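Local structure of dermonecrotic toxin (Pasteurella multocida, 2EBF) at residues E208-F213 against C254-N259; M270-S275 against N465-F470; Q411-Q416 against W424-A429. The protein acts as a dermonecrotic, osteolytic toxin and potent mitogen that induces bone resorption and is associated with severe atrophic rhinitis in pigs, and is represented here by its C-terminal region. One frame throughout, in Å; residues are numbered along the deposited sequence.

All three contacts lie within the C2 domain region of the toxin's C-terminal part. From the N terminus, interaction 1 comes first. It closes a 40-residue excursion containing helix 234-248 and ties the loop after strand 205-207 to a hairpin turn. The chain then runs into helix 267-273, where interaction 2 opens. Its partner is the loop after strand 456-461, after 189 intervening residues. Interaction 3 falls within that long span and packs helix 407-418 against helix 425-434, which follow each other over a short connection. Interactions 1 and 2 follow one another in series and touch through Cys-254 SG and Met-270 CE. Interactions 2 and 3 touch where Ser-273 O meets Ala-429 CB, 3.5 Å apart.

Interaction 1 of 3, residues E208-F213 against C254-N259; sequences EDISVF and CRIIEN
Ile-210 meets Asn-259 at the tip of a beta hairpin. Strands 254-257 and 260-263 form the hairpin, and Glu-258 and Asn-259 make its two-residue turn. Both turn residues have positive phi, consistent with a type I' turn. Ile-210 N donates to Asn-259 O at 2.9 Å, with an N-H...O angle of 155°. The Ile-210 side chain leans on the same carbonyl: CG1 lies 3.2 Å from Asn-259 O. Its first torsion sets CG1 beside the backbone N (chi1 -76°), which brings both atoms to one oxygen. Further along the strand, Ile-210 CG1 reaches Ile-256 CG2 at 4.5 Å, a loose apolar contact.

The backbone oxygens of Glu-208 and Asn-259 are only 3.0 Å apart. They are two acceptors and do not bond; Ser-260 OG pairs with Glu-208 O instead. The side chain of Asn-259 reaches toward the carboxylate of Asp-209, and the two flat groups are turned 70° against each other.

Asp-209 is placed by its own Asx turn: OD2 accepts from Ser-211 N at 3.1 Å. This bond shapes the chain just past Ile-210. Ile-210 also packs on Leu-261 of the central strand and on Leu-238 of helix 234-248. Strand 205-207, just before Glu-208, flanks strand 260-263 in the same three-stranded antiparallel sheet. Ile-210 CD1 also lies in the plane of the Phe-213 ring, at its edge.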
ATOM      1  N   GLU A 208       2.185  23.589 -21.581  1.00 37.93           N
ATOM      2  CA  GLU A 208       3.225  23.707 -22.600  1.00 38.96           C
ATOM      3  C   GLU A 208       3.033  24.941 -23.489  1.00 38.97           C
ATOM      4  O   GLU A 208       3.985  25.669 -23.758  1.00 38.78           O
ATOM      5  CB  GLU A 208       3.280  22.426 -23.444  1.00 38.71           C
ATOM      6  CG  GLU A 208       4.336  22.436 -24.543  1.00 39.72           C
ATOM      7  CD  GLU A 208       4.587  21.066 -25.154  1.00 40.13           C
ATOM      8  OE1 GLU A 208       3.732  20.167 -25.007  1.00 42.89           O
ATOM      9  OE2 GLU A 208       5.648  20.889 -25.789  1.00 42.31           O
ATOM     10  N   ASP A 209       1.800  25.162 -23.936  1.00 39.49           N
ATOM     11  CA  ASP A 209       1.477  26.313 -24.772  1.00 39.84           C
ATOM     12  C   ASP A 209       0.464  27.214 -24.075  1.00 39.96           C
ATOM     13  O   ASP A 209      -0.717  26.882 -23.970  1.00 39.66           O
ATOM     14  CB  ASP A 209       0.948  25.849 -26.135  1.00 39.84           C
ATOM     15  CG  ASP A 209       0.859  26.976 -27.153  1.00 40.37           C
ATOM     16  OD1 ASP A 209       0.782  26.659 -28.356  1.00 41.41           O
ATOM     17  OD2 ASP A 209       0.867  28.168 -26.772  1.00 40.15           O
ATOM     18  N   ILE A 210       0.945  28.368 -23.623  1.00 40.48           N
ATOM     19  CA  ILE A 210       0.135  29.363 -22.918  1.00 41.17           C
ATOM     20  C   ILE A 210      -1.101  29.864 -23.696  1.00 41.44           C
ATOM     21  O   ILE A 210      -2.089  30.289 -23.089  1.00 41.48           O
ATOM     22  CB  ILE A 210       1.045  30.548 -22.441  1.00 41.52           C
ATOM     23  CG1 ILE A 210       1.873  30.137 -21.212  1.00 41.45           C
ATOM     24  CG2 ILE A 210       0.261  31.814 -22.155  1.00 41.76           C
ATOM     25  CD1 ILE A 210       1.177  29.179 -20.279  1.00 42.21           C
ATOM     26  N   SER A 211      -1.044  29.796 -25.026  1.00 41.53           N
ATOM     27  CA  SER A 211      -2.154  30.227 -25.888  1.00 41.59           C
ATOM     28  C   SER A 211      -3.461  29.473 -25.629  1.00 41.48           C
ATOM     29  O   SER A 211      -4.536  29.949 -25.988  1.00 41.22           O
ATOM     30  CB  SER A 211      -1.769  30.120 -27.370  1.00 41.69           C
ATOM     31  OG  SER A 211      -1.774  28.774 -27.814  1.00 42.29           O
ATOM     32  N   VAL A 212      -3.355  28.295 -25.013  1.00 41.89           N
ATOM     33  CA  VAL A 212      -4.515  27.484 -24.619  1.00 42.02           C
ATOM     34  C   VAL A 212      -5.464  28.267 -23.696  1.00 42.19           C
ATOM     35  O   VAL A 212      -6.667  27.996 -23.642  1.00 41.82           O
ATOM     36  CB  VAL A 212      -4.072  26.154 -23.939  1.00 42.27           C
ATOM     37  CG1 VAL A 212      -5.270  25.286 -23.609  1.00 42.67           C
ATOM     38  CG2 VAL A 212      -3.135  25.375 -24.847  1.00 42.51           C
ATOM     39  N   PHE A 213      -4.915  29.245 -22.981  1.00 42.55           N
ATOM     40  CA  PHE A 213      -5.715  30.099 -22.105  1.00 43.42           C
ATOM     41  C   PHE A 213      -6.658  31.021 -22.871  1.00 43.95           C
ATOM     42  O   PHE A 213      -7.673  31.462 -22.332  1.00 43.95           O
ATOM     43  CB  PHE A 213      -4.812  30.920 -21.190  1.00 43.26           C
ATOM     44  CG  PHE A 213      -4.257  30.139 -20.044  1.00 43.61           C
ATOM     45  CD1 PHE A 213      -5.079  29.738 -18.996  1.00 43.42           C
ATOM     46  CD2 PHE A 213      -2.908  29.807 -20.005  1.00 43.81           C
ATOM     47  CE1 PHE A 213      -4.568  29.010 -17.926  1.00 43.74           C
ATOM     48  CE2 PHE A 213      -2.387  29.083 -18.936  1.00 43.31           C
ATOM     49  CZ  PHE A 213      -3.219  28.684 -17.897  1.00 43.42           C
ATOM     50  N   CYS A 254       5.248  29.454  -9.485  1.00 48.28           N
ATOM     51  CA  CYS A 254       4.746  29.472 -10.849  1.00 48.10           C
ATOM     52  C   CYS A 254       5.639  30.386 -11.665  1.00 48.18           C
ATOM     53  O   CYS A 254       5.900  31.525 -11.267  1.00 47.93           O
ATOM     54  CB  CYS A 254       3.309  29.984 -10.897  1.00 47.97           C
ATOM     55  SG  CYS A 254       2.129  29.002  -9.979  1.00 48.04           S
ATOM     56  N   ARG A 255       6.122  29.879 -12.797  1.00 48.06           N
ATOM     57  CA  ARG A 255       6.958  30.674 -13.683  1.00 48.30           C
ATOM     58  C   ARG A 255       6.651  30.383 -15.145  1.00 47.98           C
ATOM     59  O   ARG A 255       6.396  29.234 -15.519  1.00 47.76           O
ATOM     60  CB  ARG A 255       8.442  30.432 -13.402  1.00 48.49           C
ATOM     61  CG  ARG A 255       9.327  31.624 -13.758  1.00 50.40           C
ATOM     62  CD  ARG A 255      10.803  31.265 -13.811  1.00 53.44           C
ATOM     63  NE  ARG A 255      11.306  30.742 -12.542  1.00 55.98           N
ATOM     64  CZ  ARG A 255      12.572  30.394 -12.317  1.00 57.29           C
ATOM     65  NH1 ARG A 255      13.484  30.519 -13.276  1.00 57.52           N
ATOM     66  NH2 ARG A 255      12.927  29.921 -11.128  1.00 57.78           N
ATOM     67  N   ILE A 256       6.665  31.438 -15.959  1.00 47.66           N
ATOM     68  CA  ILE A 256       6.552  31.300 -17.410  1.00 47.26           C
ATOM     69  C   ILE A 256       7.925  31.480 -18.046  1.00 47.16           C
ATOM     70  O   ILE A 256       8.625  32.457 -17.769  1.00 47.04           O
ATOM     71  CB  ILE A 256       5.540  32.300 -18.029  1.00 47.25           C
ATOM     72  CG1 ILE A 256       4.143  32.077 -17.445  1.00 47.13           C
ATOM     73  CG2 ILE A 256       5.503  32.159 -19.559  1.00 47.16           C
ATOM     74  CD1 ILE A 256       3.192  33.240 -17.650  1.00 47.21           C
ATOM     75  N   ILE A 257       8.310  30.518 -18.879  1.00 46.76           N
ATOM     76  CA  ILE A 257       9.520  30.620 -19.679  1.00 46.58           C
ATOM     77  C   ILE A 257       9.170  30.246 -21.111  1.00 46.43           C
ATOM     78  O   ILE A 257       8.694  29.139 -21.367  1.00 46.27           O
ATOM     79  CB  ILE A 257      10.665  29.712 -19.150  1.00 46.66           C
ATOM     80  CG1 ILE A 257      11.168  30.218 -17.793  1.00 46.90           C
ATOM     81  CG2 ILE A 257      11.816  29.643 -20.160  1.00 46.53           C
ATOM     82  CD1 ILE A 257      12.300  29.402 -17.186  1.00 46.68           C
ATOM     83  N   GLU A 258       9.389  31.191 -22.027  1.00 46.20           N
ATOM     84  CA  GLU A 258       9.192  30.975 -23.461  1.00 46.15           C
ATOM     85  C   GLU A 258       7.870  30.271 -23.781  1.00 45.38           C
ATOM     86  O   GLU A 258       7.868  29.167 -24.329  1.00 45.71           O
ATOM     87  CB  GLU A 258      10.369  30.192 -24.059  1.00 46.09           C
ATOM     88  CG  GLU A 258      11.655  30.995 -24.219  1.00 47.32           C
ATOM     89  CD  GLU A 258      12.715  30.244 -25.012  1.00 47.39           C
ATOM     90  OE1 GLU A 258      13.115  30.736 -26.092  1.00 48.74           O
ATOM     91  OE2 GLU A 258      13.140  29.156 -24.560  1.00 48.71           O
ATOM     92  N   ASN A 259       6.756  30.905 -23.419  1.00 44.53           N
ATOM     93  CA  ASN A 259       5.413  30.418 -23.780  1.00 43.59           C
ATOM     94  C   ASN A 259       4.920  29.179 -23.008  1.00 42.64           C
ATOM     95  O   ASN A 259       3.838  28.657 -23.287  1.00 42.40           O
ATOM     96  CB  ASN A 259       5.305  30.201 -25.301  1.00 43.88           C
ATOM     97  CG  ASN A 259       3.868  30.106 -25.785  1.00 44.55           C
ATOM     98  OD1 ASN A 259       3.457  29.081 -26.333  1.00 45.68           O
ATOM     99  ND2 ASN A 259       3.096  31.170 -25.583  1.00 45.05           N
TER

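Interaction 2 of 3, residues M270-S275 against N465-F470; sequences MFYSIS and NSVPPF
Helix 267-273 packs on the proline-containing loop after strand 456-461, with Phe-271 and Tyr-272 making the contact. Val-467 meets Phe-271 with both methyls. CG1 sits over the ring centre, a CH-pi contact of 3.7 Å lying 8° off the ring normal. CG2 touches nearer the ring's root, 3.7 Å from Phe-271 CG.

Tyr-272 brings its hydroxyl to the loop backbone. Its OH donates to Ser-466 O at 2.6 Å, tilted 34° from the carbonyl plane. Ser-466 OG comes to the edge of the tyrosine ring, 3.4 Å from Tyr-272 CE1, but hydrogen-bonds to Ser-463 O. Pro-468 CD approaches both aromatics and lies 3.5 Å from Tyr-272 OH. The rings also pack on each other: Phe-271 CD2 stands over the face of Tyr-272. With CG opposite its backbone N (chi1 -179°), Phe-271 presents its ring to Val-467.

Glu-268, one turn earlier, adds a bond to Asn-465 N. Lys-475 of helix 473-490 bonds the carbonyls of Asn-465 and Val-467. The loop thus lies between helix 267-273 and helix 473-490, and follows strand 456-461, an outermost strand of the mixed sheet.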
ATOM      1  N   MET A 270      -3.483  24.312  -3.940  1.00 34.75           N
ATOM      2  CA  MET A 270      -4.173  25.441  -4.544  1.00 35.38           C
ATOM      3  C   MET A 270      -5.664  25.437  -4.230  1.00 35.43           C
ATOM      4  O   MET A 270      -6.226  26.478  -3.887  1.00 35.63           O
ATOM      5  CB  MET A 270      -3.949  25.458  -6.050  1.00 35.24           C
ATOM      6  CG  MET A 270      -2.517  25.702  -6.429  1.00 34.78           C
ATOM      7  SD  MET A 270      -2.402  26.065  -8.182  1.00 37.03           S
ATOM      8  CE  MET A 270      -0.663  26.452  -8.315  1.00 35.80           C
ATOM      9  N   PHE A 271      -6.292  24.269  -4.326  1.00 35.15           N
ATOM     10  CA  PHE A 271      -7.729  24.139  -4.091  1.00 35.68           C
ATOM     11  C   PHE A 271      -8.156  24.596  -2.696  1.00 35.86           C
ATOM     12  O   PHE A 271      -9.205  25.226  -2.541  1.00 36.09           O
ATOM     13  CB  PHE A 271      -8.191  22.703  -4.324  1.00 35.76           C
ATOM     14  CG  PHE A 271      -9.667  22.499  -4.125  1.00 36.36           C
ATOM     15  CD1 PHE A 271     -10.547  22.605  -5.200  1.00 37.71           C
ATOM     16  CD2 PHE A 271     -10.181  22.205  -2.866  1.00 37.31           C
ATOM     17  CE1 PHE A 271     -11.914  22.417  -5.023  1.00 38.37           C
ATOM     18  CE2 PHE A 271     -11.550  22.016  -2.676  1.00 38.87           C
ATOM     19  CZ  PHE A 271     -12.418  22.122  -3.764  1.00 38.24           C
ATOM     20  N   TYR A 272      -7.349  24.269  -1.690  1.00 35.85           N
ATOM     21  CA  TYR A 272      -7.696  24.584  -0.299  1.00 35.91           C
ATOM     22  C   TYR A 272      -7.210  25.955   0.171  1.00 36.40           C
ATOM     23  O   TYR A 272      -7.609  26.420   1.238  1.00 36.67           O
ATOM     24  CB  TYR A 272      -7.235  23.461   0.646  1.00 35.13           C
ATOM     25  CG  TYR A 272      -8.156  22.261   0.603  1.00 34.96           C
ATOM     26  CD1 TYR A 272      -7.746  21.044   0.039  1.00 33.32           C
ATOM     27  CD2 TYR A 272      -9.458  22.354   1.093  1.00 34.64           C
ATOM     28  CE1 TYR A 272      -8.617  19.949  -0.008  1.00 33.29           C
ATOM     29  CE2 TYR A 272     -10.330  21.272   1.043  1.00 34.89           C
ATOM     30  CZ  TYR A 272      -9.906  20.076   0.494  1.00 34.06           C
ATOM     31  OH  TYR A 272     -10.788  19.022   0.467  1.00 34.26           O
ATOM     32  N   SER A 273      -6.373  26.604  -0.630  1.00 37.05           N
ATOM     33  CA  SER A 273      -5.891  27.946  -0.315  1.00 37.92           C
ATOM     34  C   SER A 273      -6.434  29.030  -1.260  1.00 38.39           C
ATOM     35  O   SER A 273      -6.206  30.220  -1.030  1.00 38.42           O
ATOM     36  CB  SER A 273      -4.352  27.984  -0.267  1.00 37.64           C
ATOM     37  OG  SER A 273      -3.782  27.632  -1.519  1.00 39.04           O
ATOM     38  N   ILE A 274      -7.155  28.625  -2.307  1.00 38.77           N
ATOM     39  CA  ILE A 274      -7.672  29.574  -3.302  1.00 39.62           C
ATOM     40  C   ILE A 274      -9.175  29.389  -3.562  1.00 40.26           C
ATOM     41  O   ILE A 274      -9.602  28.362  -4.099  1.00 40.07           O
ATOM     42  CB  ILE A 274      -6.861  29.518  -4.629  1.00 39.46           C
ATOM     43  CG1 ILE A 274      -5.394  29.895  -4.384  1.00 39.35           C
ATOM     44  CG2 ILE A 274      -7.474  30.430  -5.682  1.00 39.48           C
ATOM     45  CD1 ILE A 274      -4.438  29.478  -5.496  1.00 39.58           C
ATOM     46  N   SER A 275      -9.964  30.394  -3.169  1.00 40.87           N
ATOM     47  CA  SER A 275     -11.421  30.399  -3.362  1.00 41.57           C
ATOM     48  C   SER A 275     -11.980  31.802  -3.085  1.00 42.37           C
ATOM     49  O   SER A 275     -11.228  32.678  -2.655  1.00 42.23           O
ATOM     50  CB  SER A 275     -12.093  29.377  -2.441  1.00 41.57           C
ATOM     51  OG  SER A 275     -12.277  29.918  -1.148  1.00 41.36           O
ATOM     52  N   ASN A 465      -4.759  13.706  -2.792  1.00 28.77           N
ATOM     53  CA  ASN A 465      -6.057  13.027  -2.989  1.00 29.52           C
ATOM     54  C   ASN A 465      -7.162  13.567  -2.064  1.00 30.01           C
ATOM     55  O   ASN A 465      -8.156  12.880  -1.789  1.00 30.23           O
ATOM     56  CB  ASN A 465      -5.898  11.501  -2.840  1.00 29.49           C
ATOM     57  CG  ASN A 465      -6.847  10.704  -3.738  1.00 30.40           C
ATOM     58  OD1 ASN A 465      -6.934   9.466  -3.634  1.00 33.48           O
ATOM     59  ND2 ASN A 465      -7.543  11.392  -4.628  1.00 28.68           N
ATOM     60  N   SER A 466      -6.985  14.807  -1.600  1.00 29.96           N
ATOM     61  CA  SER A 466      -7.874  15.403  -0.591  1.00 30.73           C
ATOM     62  C   SER A 466      -9.020  16.265  -1.131  1.00 31.47           C
ATOM     63  O   SER A 466      -9.860  16.736  -0.350  1.00 31.83           O
ATOM     64  CB  SER A 466      -7.055  16.213   0.413  1.00 30.16           C
ATOM     65  OG  SER A 466      -6.430  17.314  -0.218  1.00 29.50           O
ATOM     66  N   VAL A 467      -9.064  16.464  -2.447  1.00 32.58           N
ATOM     67  CA  VAL A 467     -10.086  17.308  -3.077  1.00 33.36           C
ATOM     68  C   VAL A 467     -11.325  16.480  -3.438  1.00 34.63           C
ATOM     69  O   VAL A 467     -11.202  15.400  -4.016  1.00 34.57           O
ATOM     70  CB  VAL A 467      -9.513  18.047  -4.318  1.00 33.51           C
ATOM     71  CG1 VAL A 467     -10.605  18.795  -5.105  1.00 33.09           C
ATOM     72  CG2 VAL A 467      -8.426  19.012  -3.890  1.00 33.22           C
ATOM     73  N   PRO A 468     -12.527  16.972  -3.079  1.00 35.77           N
ATOM     74  CA  PRO A 468     -13.769  16.292  -3.464  1.00 36.76           C
ATOM     75  C   PRO A 468     -13.945  16.215  -4.998  1.00 37.64           C
ATOM     76  O   PRO A 468     -13.249  16.922  -5.727  1.00 37.50           O
ATOM     77  CB  PRO A 468     -14.861  17.148  -2.801  1.00 36.72           C
ATOM     78  CG  PRO A 468     -14.213  18.470  -2.557  1.00 36.94           C
ATOM     79  CD  PRO A 468     -12.786  18.180  -2.275  1.00 35.78           C
ATOM     80  N   PRO A 469     -14.876  15.372  -5.491  1.00 38.69           N
ATOM     81  CA  PRO A 469     -15.847  14.587  -4.734  1.00 39.36           C
ATOM     82  C   PRO A 469     -15.278  13.306  -4.134  1.00 39.93           C
ATOM     83  O   PRO A 469     -14.467  12.619  -4.766  1.00 39.89           O
ATOM     84  CB  PRO A 469     -16.917  14.260  -5.774  1.00 39.55           C
ATOM     85  CG  PRO A 469     -16.194  14.246  -7.071  1.00 39.59           C
ATOM     86  CD  PRO A 469     -15.007  15.157  -6.945  1.00 38.99           C
ATOM     87  N   PHE A 470     -15.712  13.005  -2.912  1.00 40.16           N
ATOM     88  CA  PHE A 470     -15.435  11.726  -2.277  1.00 40.51           C
ATOM     89  C   PHE A 470     -16.598  10.768  -2.555  1.00 41.08           C
ATOM     90  O   PHE A 470     -17.206  10.222  -1.635  1.00 42.07           O
ATOM     91  CB  PHE A 470     -15.219  11.918  -0.771  1.00 40.00           C
ATOM     92  CG  PHE A 470     -13.864  12.473  -0.412  1.00 39.42           C
ATOM     93  CD1 PHE A 470     -12.809  11.618  -0.090  1.00 38.30           C
ATOM     94  CD2 PHE A 470     -13.639  13.847  -0.398  1.00 38.26           C
ATOM     95  CE1 PHE A 470     -11.542  12.134   0.243  1.00 37.67           C
ATOM     96  CE2 PHE A 470     -12.383  14.367  -0.066  1.00 37.98           C
ATOM     97  CZ  PHE A 470     -11.335  13.508   0.250  1.00 38.06           C
TER

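Interaction 3 of 3, residues Q411-Q416 against W424-A429; sequences QQEISQ and WKTLDA
Trp-424 meets Glu-413 where two helices cross almost at right angles; the axes of the two short segments pass 9.0 Å apart, crossing at -95°. Trp-424 holds the N-cap position of helix 425-434. Its CB rests on Glu-413 CB at 3.9 Å and lies 3.5 Å from Glu-413 O. The indole leads away from residues 411-416 and meets Phe-417, further along helix 407-418, edge-to-face.

Thr-426 comes next. Its CB lies across the glutamate carboxylate, 3.4 Å from Glu-413 OE1 and 3.5 Å from Glu-413 OE2. The two side chains cross at about a right angle.

Leu-427 supplies the polar link: its backbone N donates to Glu-413 OE1 at 2.8 Å, and the bond is nearly straight at 175°. The donor lies almost in line with the C-O bond. Glu-413 reaches it with an extended chain, CG lying opposite the carbonyl carbon. The Leu-427 side chain then packs on the other helix: CD2 is 3.8 Å from Ile-414 CA. Ile-414 itself continues to Phe-457 and Ala-459 of strand 456-461.

Helix 425-434 is also tied to helix 442-452 by the Asp-428 to Arg-444 salt bridge.

The carboxylate of Glu-413 therefore sits at the N-terminal turn of helix 425-434 and takes up an amide there. The positive end of the helix dipole would tend to stabilise its ionised form.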
ATOM      1  N   GLN A 411       3.095  22.512   7.797  1.00 36.46           N
ATOM      2  CA  GLN A 411       3.696  22.214   9.108  1.00 37.48           C
ATOM      3  C   GLN A 411       4.774  23.237   9.487  1.00 37.45           C
ATOM      4  O   GLN A 411       4.812  23.718  10.618  1.00 37.13           O
ATOM      5  CB  GLN A 411       4.222  20.766   9.203  1.00 37.30           C
ATOM      6  CG  GLN A 411       5.394  20.391   8.274  1.00 38.95           C
ATOM      7  CD  GLN A 411       5.668  18.877   8.190  1.00 39.15           C
ATOM      8  OE1 GLN A 411       6.395  18.419   7.304  1.00 42.38           O
ATOM      9  NE2 GLN A 411       5.090  18.105   9.105  1.00 39.55           N
ATOM     10  N   GLN A 412       5.620  23.579   8.523  1.00 37.81           N
ATOM     11  CA  GLN A 412       6.650  24.597   8.708  1.00 38.78           C
ATOM     12  C   GLN A 412       6.020  25.962   8.998  1.00 38.11           C
ATOM     13  O   GLN A 412       6.445  26.658   9.913  1.00 38.76           O
ATOM     14  CB  GLN A 412       7.543  24.648   7.469  1.00 38.55           C
ATOM     15  CG  GLN A 412       8.673  25.679   7.494  1.00 40.38           C
ATOM     16  CD  GLN A 412       9.368  25.816   6.134  1.00 40.82           C
ATOM     17  OE1 GLN A 412      10.097  26.782   5.888  1.00 43.23           O
ATOM     18  NE2 GLN A 412       9.136  24.844   5.241  1.00 43.77           N
ATOM     19  N   GLU A 413       4.998  26.325   8.225  1.00 38.11           N
ATOM     20  CA  GLU A 413       4.283  27.590   8.420  1.00 38.06           C
ATOM     21  C   GLU A 413       3.547  27.663   9.765  1.00 38.11           C
ATOM     22  O   GLU A 413       3.469  28.732  10.377  1.00 37.89           O
ATOM     23  CB  GLU A 413       3.324  27.857   7.259  1.00 38.14           C
ATOM     24  CG  GLU A 413       4.028  28.322   5.976  1.00 38.28           C
ATOM     25  CD  GLU A 413       3.067  28.707   4.856  1.00 38.12           C
ATOM     26  OE1 GLU A 413       1.922  29.122   5.141  1.00 38.57           O
ATOM     27  OE2 GLU A 413       3.467  28.600   3.680  1.00 38.80           O
ATOM     28  N   ILE A 414       3.018  26.531  10.227  1.00 37.88           N
ATOM     29  CA  ILE A 414       2.424  26.462  11.565  1.00 38.10           C
ATOM     30  C   ILE A 414       3.478  26.777  12.614  1.00 38.80           C
ATOM     31  O   ILE A 414       3.259  27.603  13.504  1.00 38.51           O
ATOM     32  CB  ILE A 414       1.778  25.084  11.852  1.00 37.69           C
ATOM     33  CG1 ILE A 414       0.477  24.945  11.058  1.00 37.03           C
ATOM     34  CG2 ILE A 414       1.534  24.902  13.359  1.00 37.49           C
ATOM     35  CD1 ILE A 414      -0.078  23.531  11.004  1.00 36.41           C
ATOM     36  N   SER A 415       4.628  26.122  12.486  1.00 39.84           N
ATOM     37  CA  SER A 415       5.759  26.369  13.365  1.00 40.98           C
ATOM     38  C   SER A 415       6.151  27.847  13.328  1.00 41.27           C
ATOM     39  O   SER A 415       6.468  28.435  14.359  1.00 41.57           O
ATOM     40  CB  SER A 415       6.932  25.475  12.971  1.00 41.12           C
ATOM     41  OG  SER A 415       7.965  25.559  13.928  1.00 42.64           O
ATOM     42  N   GLN A 416       6.093  28.444  12.139  1.00 41.58           N
ATOM     43  CA  GLN A 416       6.309  29.881  11.971  1.00 41.76           C
ATOM     44  C   GLN A 416       5.287  30.737  12.725  1.00 41.57           C
ATOM     45  O   GLN A 416       5.663  31.689  13.419  1.00 41.37           O
ATOM     46  CB  GLN A 416       6.320  30.252  10.488  1.00 41.80           C
ATOM     47  CG  GLN A 416       7.701  30.542   9.920  1.00 43.73           C
ATOM     48  CD  GLN A 416       8.490  29.303   9.536  1.00 45.50           C
ATOM     49  OE1 GLN A 416       8.866  29.139   8.373  1.00 46.84           O
ATOM     50  NE2 GLN A 416       8.757  28.431  10.506  1.00 46.96           N
ATOM     51  N   TRP A 424       3.561  32.754   6.965  1.00 41.88           N
ATOM     52  CA  TRP A 424       2.539  31.701   6.990  1.00 40.20           C
ATOM     53  C   TRP A 424       1.319  32.083   6.148  1.00 39.57           C
ATOM     54  O   TRP A 424       0.176  31.856   6.550  1.00 39.45           O
ATOM     55  CB  TRP A 424       2.134  31.348   8.431  1.00 39.63           C
ATOM     56  CG  TRP A 424       1.733  32.527   9.291  1.00 38.75           C
ATOM     57  CD1 TRP A 424       2.570  33.421   9.895  1.00 38.52           C
ATOM     58  CD2 TRP A 424       0.400  32.921   9.653  1.00 38.12           C
ATOM     59  NE1 TRP A 424       1.846  34.350  10.605  1.00 38.23           N
ATOM     60  CE2 TRP A 424       0.512  34.067  10.475  1.00 38.08           C
ATOM     61  CE3 TRP A 424      -0.879  32.414   9.368  1.00 37.97           C
ATOM     62  CZ2 TRP A 424      -0.602  34.717  11.008  1.00 37.93           C
ATOM     63  CZ3 TRP A 424      -1.989  33.060   9.903  1.00 38.19           C
ATOM     64  CH2 TRP A 424      -1.841  34.203  10.711  1.00 38.28           C
ATOM     65  N   LYS A 425       1.575  32.645   4.965  1.00 38.71           N
ATOM     66  CA  LYS A 425       0.512  33.139   4.084  1.00 38.18           C
ATOM     67  C   LYS A 425      -0.390  32.019   3.552  1.00 37.17           C
ATOM     68  O   LYS A 425      -1.612  32.181   3.484  1.00 37.34           O
ATOM     69  CB  LYS A 425       1.084  33.976   2.925  1.00 38.45           C
ATOM     70  CG  LYS A 425       1.896  35.219   3.328  1.00 39.17           C
ATOM     71  CD  LYS A 425       1.025  36.337   3.904  1.00 40.87           C
ATOM     72  CE  LYS A 425       1.859  37.548   4.354  1.00 40.88           C
ATOM     73  NZ  LYS A 425       2.505  38.264   3.209  1.00 41.44           N
ATOM     74  N   THR A 426       0.211  30.893   3.172  1.00 36.06           N
ATOM     75  CA  THR A 426      -0.561  29.727   2.709  1.00 35.18           C
ATOM     76  C   THR A 426      -1.467  29.197   3.818  1.00 34.33           C
ATOM     77  O   THR A 426      -2.664  28.978   3.607  1.00 34.09           O
ATOM     78  CB  THR A 426       0.352  28.603   2.181  1.00 35.37           C
ATOM     79  OG1 THR A 426       1.185  29.128   1.142  1.00 36.06           O
ATOM     80  CG2 THR A 426      -0.474  27.444   1.621  1.00 34.76           C
ATOM     81  N   LEU A 427      -0.892  29.020   5.001  1.00 33.64           N
ATOM     82  CA  LEU A 427      -1.662  28.707   6.205  1.00 32.98           C
ATOM     83  C   LEU A 427      -2.826  29.693   6.405  1.00 32.75           C
ATOM     84  O   LEU A 427      -3.984  29.279   6.574  1.00 32.18           O
ATOM     85  CB  LEU A 427      -0.732  28.684   7.426  1.00 32.92           C
ATOM     86  CG  LEU A 427      -1.333  28.442   8.824  1.00 33.05           C
ATOM     87  CD1 LEU A 427      -2.043  27.088   8.897  1.00 32.07           C
ATOM     88  CD2 LEU A 427      -0.268  28.567   9.911  1.00 33.10           C
ATOM     89  N   ASP A 428      -2.519  30.990   6.346  1.00 32.53           N
ATOM     90  CA  ASP A 428      -3.512  32.051   6.521  1.00 32.44           C
ATOM     91  C   ASP A 428      -4.655  31.914   5.517  1.00 32.28           C
ATOM     92  O   ASP A 428      -5.832  31.967   5.893  1.00 32.28           O
ATOM     93  CB  ASP A 428      -2.839  33.427   6.394  1.00 32.66           C
ATOM     94  CG  ASP A 428      -3.757  34.577   6.783  1.00 33.08           C
ATOM     95  OD1 ASP A 428      -4.542  34.441   7.750  1.00 33.50           O
ATOM     96  OD2 ASP A 428      -3.686  35.633   6.119  1.00 32.55           O
ATOM     97  N   ALA A 429      -4.301  31.718   4.247  1.00 32.04           N
ATOM     98  CA  ALA A 429      -5.281  31.517   3.188  1.00 31.94           C
ATOM     99  C   ALA A 429      -6.121  30.277   3.456  1.00 32.09           C
ATOM    100  O   ALA A 429      -7.349  30.292   3.288  1.00 31.86           O
ATOM    101  CB  ALA A 429      -4.587  31.395   1.843  1.00 32.07           C
TER